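Local structure of putative uncharacterized protein TTHB189 (Thermus thermophilus, 2ZCA) at residues A[24-29]-A[39-44]; A[70-75]-A[120-125]; A[95-100]-A[151-156]; A[129-134]-A[147-152]. The protein belongs to the Cse2 (CasB) family of type I-E CRISPR proteins and probably takes part in RNA-guided defence against viruses and plasmids. All blocks are in the same frame, centred on the assembly; numbering follows the deposited sequence.

Contact 1 of 4, residues A[24-29]-A[39-44]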
loop_
_atom_site.group_PDB
_atom_site.type_symbol
_atom_site.label_atom_id
_atom_site.label_comp_id
_atom_site.label_asym_id
_atom_site.label_seq_id
_atom_site.Cartn_x
_atom_site.Cartn_y
_atom_site.Cartn_z
ATOM N N ARG A 24 -8.905 9.742 7.989
ATOM C CA ARG A 24 -7.908 8.867 8.592
ATOM C C ARG A 24 -8.593 7.842 9.484
ATOM O O ARG A 24 -8.217 6.675 9.497
ATOM C CB ARG A 24 -6.900 9.665 9.429
ATOM C CG ARG A 24 -5.779 8.796 10.014
ATOM C CD ARG A 24 -4.914 9.563 11.009
ATOM N NE ARG A 24 -3.680 8.848 11.339
ATOM C CZ ARG A 24 -3.616 7.723 12.046
ATOM N NH1 ARG A 24 -4.719 7.157 12.517
ATOM N NH2 ARG A 24 -2.438 7.157 12.285
ATOM N N ALA A 25 -9.600 8.284 10.234
ATOM C CA ALA A 25 -10.325 7.388 11.121
ATOM C C ALA A 25 -10.959 6.252 10.326
ATOM O O ALA A 25 -10.913 5.091 10.743
ATOM C CB ALA A 25 -11.401 8.160 11.889
ATOM N N ALA A 26 -11.544 6.583 9.177
ATOM C CA ALA A 26 -12.181 5.570 8.342
ATOM C C ALA A 26 -11.139 4.659 7.699
ATOM O O ALA A 26 -11.300 3.439 7.687
ATOM C CB ALA A 26 -13.031 6.232 7.265
ATOM N N PHE A 27 -10.077 5.254 7.161
ATOM C CA PHE A 27 -9.025 4.468 6.528
ATOM C C PHE A 27 -8.341 3.555 7.542
ATOM O O PHE A 27 -8.099 2.377 7.269
ATOM C CB PHE A 27 -7.962 5.373 5.887
ATOM C CG PHE A 27 -8.443 6.143 4.686
ATOM C CD1 PHE A 27 -9.468 5.653 3.881
ATOM C CD2 PHE A 27 -7.826 7.338 4.325
ATOM C CE1 PHE A 27 -9.868 6.345 2.732
ATOM C CE2 PHE A 27 -8.217 8.036 3.178
ATOM C CZ PHE A 27 -9.240 7.537 2.382
ATOM N N ARG A 28 -8.028 4.098 8.715
ATOM C CA ARG A 28 -7.355 3.311 9.742
ATOM C C ARG A 28 -8.223 2.146 10.198
ATOM O O ARG A 28 -7.750 1.017 10.311
ATOM C CB ARG A 28 -6.987 4.199 10.938
ATOM C CG ARG A 28 -6.283 3.448 12.056
ATOM C CD ARG A 28 -4.919 2.910 11.617
ATOM N NE ARG A 28 -4.287 2.129 12.675
ATOM C CZ ARG A 28 -4.686 0.922 13.064
ATOM N NH1 ARG A 28 -5.723 0.334 12.478
ATOM N NH2 ARG A 28 -4.060 0.307 14.059
ATOM N N ARG A 29 -9.498 2.416 10.451
ATOM C CA ARG A 29 -10.405 1.371 10.888
ATOM C C ARG A 29 -10.629 0.317 9.799
ATOM O O ARG A 29 -10.866 -0.851 10.107
ATOM C CB ARG A 29 -11.741 1.983 11.320
ATOM C CG ARG A 29 -12.797 0.964 11.725
ATOM C CD ARG A 29 -12.299 0.036 12.827
ATOM N NE ARG A 29 -13.326 -0.923 13.224
ATOM C CZ ARG A 29 -13.121 -1.944 14.053
ATOM N NH1 ARG A 29 -11.920 -2.146 14.579
ATOM N NH2 ARG A 29 -14.118 -2.765 14.354
ATOM N N PRO A 39 -17.708 0.341 4.540
ATOM C CA PRO A 39 -18.543 1.463 4.099
ATOM C C PRO A 39 -18.058 2.881 4.373
ATOM O O PRO A 39 -18.056 3.712 3.467
ATOM C CB PRO A 39 -19.882 1.175 4.773
ATOM C CG PRO A 39 -19.934 -0.318 4.748
ATOM C CD PRO A 39 -18.534 -0.679 5.214
ATOM N N ARG A 40 -17.640 3.169 5.601
ATOM C CA ARG A 40 -17.218 4.533 5.923
ATOM C C ARG A 40 -16.005 5.073 5.161
ATOM O O ARG A 40 -15.798 6.285 5.098
ATOM C CB ARG A 40 -17.001 4.673 7.432
ATOM C CG ARG A 40 -18.272 4.455 8.252
ATOM C CD ARG A 40 -19.403 5.407 7.845
ATOM N NE ARG A 40 -20.672 5.046 8.480
ATOM C CZ ARG A 40 -21.814 5.716 8.339
ATOM N NH1 ARG A 40 -21.867 6.802 7.578
ATOM N NH2 ARG A 40 -22.911 5.292 8.957
ATOM N N ALA A 41 -15.207 4.190 4.573
ATOM C CA ALA A 41 -14.047 4.647 3.815
ATOM C C ALA A 41 -14.431 5.018 2.385
ATOM O O ALA A 41 -13.741 5.795 1.732
ATOM C CB ALA A 41 -12.970 3.558 3.793
HETATM N N MSE A 42 -15.544 4.469 1.909
HETATM C CA MSE A 42 -15.989 4.699 0.540
HETATM C C MSE A 42 -16.163 6.150 0.089
HETATM O O MSE A 42 -15.766 6.506 -1.019
HETATM C CB MSE A 42 -17.263 3.885 0.282
HETATM C CG MSE A 42 -17.005 2.380 0.386
HETATM SE SE MSE A 42 -18.521 1.262 -0.014
HETATM C CE MSE A 42 -17.807 -0.447 0.552
ATOM N N PRO A 43 -16.751 7.008 0.933
ATOM C CA PRO A 43 -16.922 8.407 0.516
ATOM C C PRO A 43 -15.595 9.126 0.250
ATOM O O PRO A 43 -15.561 10.154 -0.431
ATOM C CB PRO A 43 -17.673 9.027 1.695
ATOM C CG PRO A 43 -18.483 7.888 2.211
ATOM C CD PRO A 43 -17.485 6.745 2.183
ATOM N N TYR A 44 -14.508 8.582 0.787
ATOM C CA TYR A 44 -13.186 9.192 0.635
ATOM C C TYR A 44 -12.367 8.631 -0.519
ATOM O O TYR A 44 -11.313 9.176 -0.862
ATOM C CB TYR A 44 -12.395 9.027 1.935
ATOM C CG TYR A 44 -13.071 9.660 3.126
ATOM C CD1 TYR A 44 -13.088 11.045 3.289
ATOM C CD2 TYR A 44 -13.723 8.876 4.076
ATOM C CE1 TYR A 44 -13.740 11.634 4.374
ATOM C CE2 TYR A 44 -14.379 9.453 5.161
ATOM C CZ TYR A 44 -14.384 10.831 5.303
ATOM O OH TYR A 44 -15.037 11.398 6.376
#
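Ala26 and Phe27, neighbours on helix 20-29, meet Ala41 and Tyr44 where the chain returns through a short 3-10 turn into helix 42-49, the return from one helix to the next in the all-helical Cse2 fold. The small bump here is the methyl of Ala26. It drops into a shallow hollow on the turn, with CB 3.5 Å from Arg40 O and 3.9 Å from Ala41 CA, while the Tyr44 ring forms a further wall of the hollow, its CE2 4.1 Å from Ala26 CB. With alanine on both sides the two backbones can come close: the CA atoms of Ala26 and Ala41 are only 5.0 Å apart.

The larger knob is Phe27. Its ring, with CG turned to lie opposite the carbonyl carbon (chi1 -69°), reaches across to the turn and fits against Ala41 and CB of Tyr44. Phe27 CD1 lies near the Ala41 methyl, at 4.1 Å from Ala41 CB. The two rings make a T-shaped pair, the edge of Tyr44 directed at the face of Phe27, with planes 72° apart and centroids separated by 6.0 Å. Behind, Phe27 is packed by Leu11 and Leu14 of helix 3-15 and by Ala66 and Ala70 of helix 56-71, so it is buried on several sides. No hydrogen bond joins the two segments; their tightest apolar touch is Phe27 CZ on Tyr44 CB, at 3.5 Å.

Contact 2 of 4, residues A[70-75]-A[120-125]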
loop_
_atom_site.group_PDB
_atom_site.type_symbol
_atom_site.label_atom_id
_atom_site.label_comp_id
_atom_site.label_asym_id
_atom_site.label_seq_id
_atom_site.Cartn_x
_atom_site.Cartn_y
_atom_site.Cartn_z
ATOM N N ALA A 70 -2.806 5.780 5.897
ATOM C CA ALA A 70 -3.310 6.295 7.164
ATOM C C ALA A 70 -2.546 5.688 8.344
ATOM O O ALA A 70 -2.228 6.388 9.310
ATOM C CB ALA A 70 -4.804 5.998 7.286
ATOM N N LEU A 71 -2.256 4.392 8.265
ATOM C CA LEU A 71 -1.524 3.701 9.324
ATOM C C LEU A 71 -0.191 4.398 9.586
ATOM O O LEU A 71 0.253 4.509 10.736
ATOM C CB LEU A 71 -1.275 2.238 8.933
ATOM C CG LEU A 71 -0.400 1.404 9.880
ATOM C CD1 LEU A 71 -1.099 1.247 11.225
ATOM C CD2 LEU A 71 -0.122 0.036 9.261
ATOM N N LYS A 72 0.437 4.871 8.511
ATOM C CA LYS A 72 1.719 5.560 8.599
ATOM C C LYS A 72 1.529 7.072 8.702
ATOM O O LYS A 72 2.474 7.848 8.536
ATOM C CB LYS A 72 2.582 5.215 7.376
ATOM C CG LYS A 72 3.194 3.815 7.425
ATOM C CD LYS A 72 4.355 3.764 8.419
ATOM C CE LYS A 72 4.954 2.365 8.527
ATOM N NZ LYS A 72 6.123 2.330 9.452
ATOM N N ASP A 73 0.297 7.480 8.982
ATOM C CA ASP A 73 -0.043 8.893 9.126
ATOM C C ASP A 73 0.397 9.730 7.925
ATOM O O ASP A 73 0.847 10.869 8.073
ATOM C CB ASP A 73 0.581 9.443 10.414
ATOM C CG ASP A 73 -0.134 10.675 10.926
ATOM O OD1 ASP A 73 -1.375 10.617 11.075
ATOM O OD2 ASP A 73 0.541 11.695 11.186
ATOM N N GLY A 74 0.271 9.151 6.733
ATOM C CA GLY A 74 0.635 9.847 5.511
ATOM C C GLY A 74 2.110 10.135 5.294
ATOM O O GLY A 74 2.462 10.997 4.491
ATOM N N ASP A 75 2.982 9.419 5.994
ATOM C CA ASP A 75 4.415 9.649 5.834
ATOM C C ASP A 75 4.947 9.012 4.553
ATOM O O ASP A 75 5.537 7.930 4.568
ATOM C CB ASP A 75 5.181 9.122 7.051
ATOM C CG ASP A 75 6.668 9.451 6.991
ATOM O OD1 ASP A 75 7.044 10.416 6.290
ATOM O OD2 ASP A 75 7.459 8.757 7.660
ATOM N N ALA A 120 3.276 -2.516 8.693
ATOM C CA ALA A 120 3.258 -2.320 10.140
ATOM C C ALA A 120 4.593 -2.718 10.766
ATOM O O ALA A 120 4.960 -2.243 11.841
ATOM C CB ALA A 120 2.128 -3.138 10.763
ATOM N N LEU A 121 5.319 -3.590 10.077
ATOM C CA LEU A 121 6.598 -4.083 10.564
ATOM C C LEU A 121 7.756 -3.106 10.359
ATOM O O LEU A 121 8.626 -2.981 11.223
ATOM C CB LEU A 121 6.925 -5.409 9.870
ATOM C CG LEU A 121 8.167 -6.178 10.319
ATOM C CD1 LEU A 121 8.055 -6.539 11.794
ATOM C CD2 LEU A 121 8.299 -7.436 9.473
ATOM N N VAL A 122 7.774 -2.411 9.226
ATOM C CA VAL A 122 8.870 -1.487 8.953
ATOM C C VAL A 122 8.813 -0.197 9.757
ATOM O O VAL A 122 7.758 0.204 10.252
ATOM C CB VAL A 122 8.955 -1.121 7.451
ATOM C CG1 VAL A 122 9.041 -2.395 6.613
ATOM C CG2 VAL A 122 7.761 -0.277 7.040
ATOM N N GLU A 123 9.970 0.442 9.893
ATOM C CA GLU A 123 10.068 1.695 10.621
ATOM C C GLU A 123 10.049 2.835 9.603
ATOM O O GLU A 123 10.626 2.718 8.521
ATOM C CB GLU A 123 11.379 1.755 11.413
ATOM C CG GLU A 123 11.802 0.455 12.102
ATOM C CD GLU A 123 10.921 0.075 13.279
ATOM O OE1 GLU A 123 9.929 -0.660 13.084
ATOM O OE2 GLU A 123 11.223 0.520 14.408
ATOM N N GLY A 124 9.376 3.929 9.945
ATOM C CA GLY A 124 9.338 5.077 9.059
ATOM C C GLY A 124 8.439 5.022 7.839
ATOM O O GLY A 124 7.674 4.077 7.643
ATOM N N GLY A 125 8.558 6.052 7.004
ATOM C CA GLY A 125 7.741 6.154 5.810
ATOM C C GLY A 125 8.232 5.382 4.600
ATOM O O GLY A 125 9.399 4.993 4.516
#
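With CG anti to the carbonyl carbon and a single bend at chi2 (-75°), the Lys72 side chain starts toward residues 122-124, and the fully extended remainder carries its ammonium group across to them. Lys72 stands just past the end of helix 56-71, which closes in a Schellman motif with Asp73 as the C-prime residue; a type I' turn from Lys72 to Asp75 follows. The other segment also leaves a helix, 111-121, at Val122 and continues as extended chain.

Lys72 NZ donates two hydrogen bonds to backbone carbonyls, to Val122 O at 2.8 Å and to Gly124 O at 3.0 Å. It sits well above the carbonyl plane of Val122, 48° out of it, but is tilted only 24° from that of Gly124. One ammonium group thus spans two carbonyls of the outgoing chain, and the CG2 methyl of Val122 lies alongside it. Arg80 takes up Glu123 O, the carbonyl between those two.

Back along the two helices, at their last turns, the contact turns apolar: Leu71, with CG anti to its N, lays CD2 on the Ala120 methyl. At the far end Asp75 comes up beside Gly125, the CA atoms 4.8 Å apart. Gln77 holds the carboxylate through OD1. The other oxygen, Asp75 OD2, stands 3.0 Å from Gly125 N, at an angle too poor for a hydrogen bond.

Contact 3 of 4, residues A[95-100]-A[151-156]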
loop_
_atom_site.group_PDB
_atom_site.type_symbol
_atom_site.label_atom_id
_atom_site.label_comp_id
_atom_site.label_asym_id
_atom_site.label_seq_id
_atom_site.Cartn_x
_atom_site.Cartn_y
_atom_site.Cartn_z
ATOM N N SER A 95 14.698 -12.826 10.774
ATOM C CA SER A 95 13.391 -13.411 10.481
ATOM C C SER A 95 12.544 -12.549 9.549
ATOM O O SER A 95 11.617 -13.043 8.907
ATOM C CB SER A 95 12.625 -13.655 11.785
ATOM O OG SER A 95 12.457 -12.448 12.510
ATOM N N VAL A 96 12.858 -11.261 9.482
ATOM C CA VAL A 96 12.121 -10.345 8.619
ATOM C C VAL A 96 12.239 -10.773 7.156
ATOM O O VAL A 96 11.322 -10.557 6.361
ATOM C CB VAL A 96 12.648 -8.894 8.763
ATOM C CG1 VAL A 96 11.903 -7.970 7.817
ATOM C CG2 VAL A 96 12.476 -8.421 10.201
ATOM N N GLU A 97 13.361 -11.391 6.800
ATOM C CA GLU A 97 13.549 -11.818 5.421
ATOM C C GLU A 97 12.537 -12.884 5.011
ATOM O O GLU A 97 12.075 -12.897 3.868
ATOM C CB GLU A 97 14.963 -12.349 5.193
ATOM C CG GLU A 97 15.244 -12.569 3.723
ATOM C CD GLU A 97 16.651 -13.034 3.443
ATOM O OE1 GLU A 97 16.957 -13.261 2.255
ATOM O OE2 GLU A 97 17.444 -13.176 4.399
ATOM N N LYS A 98 12.201 -13.781 5.933
ATOM C CA LYS A 98 11.227 -14.824 5.636
ATOM C C LYS A 98 9.851 -14.202 5.410
ATOM O O LYS A 98 9.055 -14.706 4.615
ATOM C CB LYS A 98 11.163 -15.847 6.774
ATOM C CG LYS A 98 12.424 -16.685 6.919
ATOM C CD LYS A 98 12.291 -17.695 8.049
ATOM C CE LYS A 98 13.541 -18.556 8.179
ATOM N NZ LYS A 98 13.824 -19.317 6.931
ATOM N N ARG A 99 9.564 -13.112 6.116
ATOM C CA ARG A 99 8.283 -12.439 5.934
ATOM C C ARG A 99 8.280 -11.779 4.563
ATOM O O ARG A 99 7.269 -11.775 3.865
ATOM C CB ARG A 99 8.057 -11.378 7.015
ATOM C CG ARG A 99 7.712 -11.943 8.378
ATOM C CD ARG A 99 7.050 -10.883 9.250
ATOM N NE ARG A 99 6.642 -11.412 10.549
ATOM C CZ ARG A 99 7.486 -11.741 11.522
ATOM N NH1 ARG A 99 8.794 -11.594 11.347
ATOM N NH2 ARG A 99 7.023 -12.223 12.667
ATOM N N PHE A 100 9.425 -11.218 4.184
ATOM C CA PHE A 100 9.552 -10.569 2.888
ATOM C C PHE A 100 9.318 -11.588 1.773
ATOM O O PHE A 100 8.555 -11.337 0.844
ATOM C CB PHE A 100 10.945 -9.944 2.740
ATOM C CG PHE A 100 11.242 -9.446 1.352
ATOM C CD1 PHE A 100 10.502 -8.405 0.795
ATOM C CD2 PHE A 100 12.248 -10.034 0.588
ATOM C CE1 PHE A 100 10.756 -7.958 -0.498
ATOM C CE2 PHE A 100 12.512 -9.594 -0.712
ATOM C CZ PHE A 100 11.763 -8.553 -1.256
ATOM N N ARG A 151 14.851 -7.458 -6.331
ATOM C CA ARG A 151 16.006 -6.685 -6.789
ATOM C C ARG A 151 16.280 -5.518 -5.837
ATOM O O ARG A 151 17.428 -5.237 -5.490
ATOM C CB ARG A 151 15.751 -6.131 -8.196
ATOM C CG ARG A 151 16.959 -5.447 -8.841
ATOM C CD ARG A 151 16.575 -4.751 -10.147
ATOM N NE ARG A 151 15.822 -3.521 -9.907
ATOM C CZ ARG A 151 15.111 -2.881 -10.833
ATOM N NH1 ARG A 151 15.047 -3.353 -12.070
ATOM N NH2 ARG A 151 14.466 -1.763 -10.521
ATOM N N GLU A 152 15.218 -4.834 -5.419
ATOM C CA GLU A 152 15.361 -3.701 -4.508
ATOM C C GLU A 152 15.846 -4.150 -3.131
ATOM O O GLU A 152 16.687 -3.495 -2.512
ATOM C CB GLU A 152 14.022 -2.966 -4.361
ATOM C CG GLU A 152 13.385 -2.557 -5.678
ATOM C CD GLU A 152 12.058 -1.836 -5.497
ATOM O OE1 GLU A 152 11.384 -2.065 -4.467
ATOM O OE2 GLU A 152 11.682 -1.051 -6.394
ATOM N N TYR A 153 15.314 -5.270 -2.652
ATOM C CA TYR A 153 15.687 -5.791 -1.343
ATOM C C TYR A 153 17.148 -6.239 -1.303
ATOM O O TYR A 153 17.935 -5.751 -0.490
ATOM C CB TYR A 153 14.768 -6.959 -0.974
ATOM C CG TYR A 153 14.985 -7.530 0.409
ATOM C CD1 TYR A 153 16.015 -8.437 0.661
ATOM C CD2 TYR A 153 14.146 -7.174 1.469
ATOM C CE1 TYR A 153 16.203 -8.981 1.931
ATOM C CE2 TYR A 153 14.325 -7.711 2.744
ATOM C CZ TYR A 153 15.355 -8.615 2.966
ATOM O OH TYR A 153 15.533 -9.162 4.215
ATOM N N TYR A 154 17.513 -7.167 -2.180
ATOM C CA TYR A 154 18.886 -7.657 -2.199
ATOM C C TYR A 154 19.866 -6.620 -2.730
ATOM O O TYR A 154 21.073 -6.724 -2.511
ATOM C CB TYR A 154 18.951 -8.957 -3.000
ATOM C CG TYR A 154 18.203 -10.060 -2.294
ATOM C CD1 TYR A 154 18.675 -10.584 -1.088
ATOM C CD2 TYR A 154 16.973 -10.509 -2.768
ATOM C CE1 TYR A 154 17.933 -11.521 -0.370
ATOM C CE2 TYR A 154 16.224 -11.441 -2.059
ATOM C CZ TYR A 154 16.707 -11.942 -0.859
ATOM O OH TYR A 154 15.953 -12.845 -0.140
ATOM N N GLY A 155 19.342 -5.606 -3.407
ATOM C CA GLY A 155 20.195 -4.559 -3.933
ATOM C C GLY A 155 20.566 -3.550 -2.858
ATOM O O GLY A 155 21.609 -2.898 -2.940
ATOM N N ALA A 156 19.714 -3.422 -1.844
ATOM C CA ALA A 156 19.965 -2.483 -0.758
ATOM C C ALA A 156 21.141 -2.941 0.101
ATOM O O ALA A 156 21.389 -4.164 0.170
ATOM C CB ALA A 156 18.709 -2.336 0.104
HETATM O O HOH W 1 18.032 -9.794 4.820
#
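Phe100 and Tyr153 stack face to face where helix 96-104 runs nearly antiparallel to helix 144-155, the last modelled helix, in an aromatic helix-helix contact of the all-helical Cse2 fold. The short segment axes stay 12.5 Å apart at an angle of 162°, a wide separation bridged by large side chains. In this offset stack the planes differ by only 9° and the centroids are 4.1 Å apart. Both side chains have CG anti to the backbone N, which sends each ring toward the opposing helix, and they slide past one another in opposite directions. Tyr153 CD2 therefore lies over the centre of the Phe100 ring, whereas Phe100 CD2 sits toward the rim of Tyr153. Phe100 CZ reaches as far as Tyr153 CB, at 3.4 Å.

The polar part belongs to Glu97, one helical turn earlier. Its extended chain passes across the phenol end of Tyr153, with Glu97 CB 3.4 Å from Tyr153 OH, and presents its carboxylate to Tyr154. There Tyr154 OH donates to Glu97 OE1 at 2.6 Å, on the anti lone pair of that oxygen. A water then links the second tyrosine: it lies 2.6 Å from Tyr153 OH and makes a weak bond to Glu97 OE2. Both phenol oxygens are thus connected to one carboxylate, directly or through solvent.

Helix 82-90 backs the aromatic side: Leu86 packs on Phe100, Ala90 touches Tyr153, and Trp87 meets the Tyr153 ring edge-to-face. Helix 111-121 packs against helix 96-104 through Leu121, which touches Val96 and Arg99.

Contact 4 of 4, residues A[129-134]-A[147-152]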
loop_
_atom_site.group_PDB
_atom_site.type_symbol
_atom_site.label_atom_id
_atom_site.label_comp_id
_atom_site.label_asym_id
_atom_site.label_seq_id
_atom_site.Cartn_x
_atom_site.Cartn_y
_atom_site.Cartn_z
ATOM N N ALA A 129 3.229 5.867 -3.631
ATOM C CA ALA A 129 2.897 5.984 -5.040
ATOM C C ALA A 129 3.347 4.694 -5.723
ATOM O O ALA A 129 2.585 4.069 -6.458
ATOM C CB ALA A 129 3.605 7.189 -5.649
ATOM N N ARG A 130 4.589 4.292 -5.468
ATOM C CA ARG A 130 5.110 3.059 -6.055
ATOM C C ARG A 130 4.370 1.861 -5.470
ATOM O O ARG A 130 4.159 0.859 -6.147
ATOM C CB ARG A 130 6.622 2.924 -5.794
ATOM C CG ARG A 130 7.251 1.649 -6.370
ATOM C CD ARG A 130 6.902 1.431 -7.852
ATOM N NE ARG A 130 7.457 2.450 -8.742
ATOM C CZ ARG A 130 8.686 2.423 -9.257
ATOM N NH1 ARG A 130 9.510 1.420 -8.978
ATOM N NH2 ARG A 130 9.085 3.396 -10.066
ATOM N N LEU A 131 3.964 1.957 -4.209
ATOM C CA LEU A 131 3.242 0.850 -3.599
ATOM C C LEU A 131 1.949 0.555 -4.370
ATOM O O LEU A 131 1.639 -0.603 -4.652
ATOM C CB LEU A 131 2.920 1.151 -2.130
ATOM C CG LEU A 131 2.203 0.012 -1.395
ATOM C CD1 LEU A 131 3.043 -1.263 -1.480
ATOM C CD2 LEU A 131 1.965 0.395 0.064
ATOM N N LEU A 132 1.194 1.593 -4.718
ATOM C CA LEU A 132 -0.046 1.373 -5.457
ATOM C C LEU A 132 0.238 0.886 -6.878
ATOM O O LEU A 132 -0.402 -0.048 -7.353
ATOM C CB LEU A 132 -0.894 2.648 -5.513
ATOM C CG LEU A 132 -2.176 2.515 -6.345
ATOM C CD1 LEU A 132 -3.048 1.399 -5.773
ATOM C CD2 LEU A 132 -2.929 3.835 -6.360
ATOM N N ASP A 133 1.188 1.516 -7.560
ATOM C CA ASP A 133 1.503 1.088 -8.918
ATOM C C ASP A 133 1.889 -0.383 -8.930
ATOM O O ASP A 133 1.549 -1.117 -9.863
ATOM C CB ASP A 133 2.643 1.922 -9.514
ATOM C CG ASP A 133 2.212 3.331 -9.869
ATOM O OD1 ASP A 133 1.085 3.496 -10.378
ATOM O OD2 ASP A 133 3.004 4.270 -9.657
ATOM N N ASP A 134 2.601 -0.813 -7.893
ATOM C CA ASP A 134 3.027 -2.202 -7.803
ATOM C C ASP A 134 1.869 -3.142 -7.473
ATOM O O ASP A 134 1.728 -4.197 -8.085
ATOM C CB ASP A 134 4.138 -2.357 -6.758
ATOM C CG ASP A 134 5.443 -1.724 -7.198
ATOM O OD1 ASP A 134 5.601 -1.479 -8.414
ATOM O OD2 ASP A 134 6.314 -1.487 -6.330
ATOM N N ALA A 147 9.649 -9.723 -8.824
ATOM C CA ALA A 147 11.065 -9.853 -9.143
ATOM C C ALA A 147 11.789 -8.536 -8.874
ATOM O O ALA A 147 12.925 -8.535 -8.401
ATOM C CB ALA A 147 11.246 -10.263 -10.601
ATOM N N ARG A 148 11.132 -7.415 -9.166
ATOM C CA ARG A 148 11.753 -6.110 -8.944
ATOM C C ARG A 148 11.889 -5.826 -7.451
ATOM O O ARG A 148 12.855 -5.190 -7.021
ATOM C CB ARG A 148 10.943 -4.992 -9.607
ATOM C CG ARG A 148 11.779 -3.751 -9.927
ATOM C CD ARG A 148 10.916 -2.510 -10.108
ATOM N NE ARG A 148 10.461 -1.994 -8.819
ATOM C CZ ARG A 148 9.186 -1.812 -8.490
ATOM N NH1 ARG A 148 8.874 -1.336 -7.291
ATOM N NH2 ARG A 148 8.226 -2.106 -9.357
ATOM N N TRP A 149 10.926 -6.287 -6.659
ATOM C CA TRP A 149 11.003 -6.081 -5.217
ATOM C C TRP A 149 12.220 -6.840 -4.702
ATOM O O TRP A 149 12.968 -6.345 -3.859
ATOM C CB TRP A 149 9.730 -6.587 -4.530
ATOM C CG TRP A 149 8.612 -5.591 -4.559
ATOM C CD1 TRP A 149 8.365 -4.662 -5.530
ATOM C CD2 TRP A 149 7.570 -5.443 -3.589
ATOM N NE1 TRP A 149 7.231 -3.943 -5.224
ATOM C CE2 TRP A 149 6.723 -4.403 -4.037
ATOM C CE3 TRP A 149 7.267 -6.089 -2.383
ATOM C CZ2 TRP A 149 5.592 -3.992 -3.321
ATOM C CZ3 TRP A 149 6.140 -5.678 -1.669
ATOM C CH2 TRP A 149 5.319 -4.639 -2.143
ATOM N N ALA A 150 12.419 -8.047 -5.221
ATOM C CA ALA A 150 13.561 -8.852 -4.816
ATOM C C ALA A 150 14.845 -8.105 -5.168
ATOM O O ALA A 150 15.802 -8.107 -4.395
ATOM C CB ALA A 150 13.525 -10.207 -5.512
ATOM N N ARG A 151 14.851 -7.458 -6.331
ATOM C CA ARG A 151 16.006 -6.685 -6.789
ATOM C C ARG A 151 16.280 -5.518 -5.837
ATOM O O ARG A 151 17.428 -5.237 -5.490
ATOM C CB ARG A 151 15.751 -6.131 -8.196
ATOM C CG ARG A 151 16.959 -5.447 -8.841
ATOM C CD ARG A 151 16.575 -4.751 -10.147
ATOM N NE ARG A 151 15.822 -3.521 -9.907
ATOM C CZ ARG A 151 15.111 -2.881 -10.833
ATOM N NH1 ARG A 151 15.047 -3.353 -12.070
ATOM N NH2 ARG A 151 14.466 -1.763 -10.521
ATOM N N GLU A 152 15.218 -4.834 -5.419
ATOM C CA GLU A 152 15.361 -3.701 -4.508
ATOM C C GLU A 152 15.846 -4.150 -3.131
ATOM O O GLU A 152 16.687 -3.495 -2.512
ATOM C CB GLU A 152 14.022 -2.966 -4.361
ATOM C CG GLU A 152 13.385 -2.557 -5.678
ATOM C CD GLU A 152 12.058 -1.836 -5.497
ATOM O OE1 GLU A 152 11.384 -2.065 -4.467
ATOM O OE2 GLU A 152 11.682 -1.051 -6.394
#
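Asp134 of helix 128-136 receives Arg148 and Trp149, consecutive residues of helix 144-155, and these three bury more surface here than any others. The two segments run roughly antiparallel, at 147°, in the helical bundle of this Cse2 protein.

Arg148 meets the Asp134 carboxylate end-on, one nitrogen to each oxygen: NH1 to OD2 at 2.7 Å and NH2 to OD1 at 2.9 Å. The second bond is nearly straight, 169° at the hydrogen. A bend at chi3 (76°) turns the guanidinium so that its other edge serves Glu152, one turn on, whose OE2 accepts from both Arg148 NE, at 2.9 Å, and Arg148 NH1. With two carboxylates gripping its edges, the guanidinium is fixed in rotation.

Trp149 brings its indole edge to the same aspartate. Trp149 NE1 donates to Asp134 OD2 at 2.8 Å, with the oxygen close to the ring plane, and approaches from the same face of the carboxylate as Arg148 NH1. Beyond the nitrogen, Trp149 CH2 rests on Leu131 CD1 at 4.1 Å. Leu103 and Leu104 of helix 96-104 and Leu82 of helix 82-90 also pack on the indole.

Arg130 lays the edge of its guanidinium over the face of that of Arg148, Arg130 NH1 lying 3.3 Å from Arg148 CZ. Arg137 adds a further salt bridge at Asp134 OD1. So many donors round a buried carboxylate would be expected to keep Asp134 ionised, and the two acids probably offset the closeness of the arginines.

Overall arrangement
Contacts 1 and 4 are the more buried, yet their chemistry differs: contact 1 has no hydrogen bond between its segments and rests on methyl and ring packing, while contact 4 centres on salt bridges, with an indole bond and a small apolar touch. Contacts 2 and 3 are only partly buried and mix apolar touches with polar bonds. Contacts 3 and 4 share helix 144-155, which offers Arg148 and Trp149 to helix 128-136 and Tyr153 and Tyr154 to helix 96-104. Contact 1 lies across the chain's centre from both, its centre about 31 Å from that of contact 3. Contact 2 touches contact 1 through the Arg24-Asp73 salt bridge and contact 3 through Leu121.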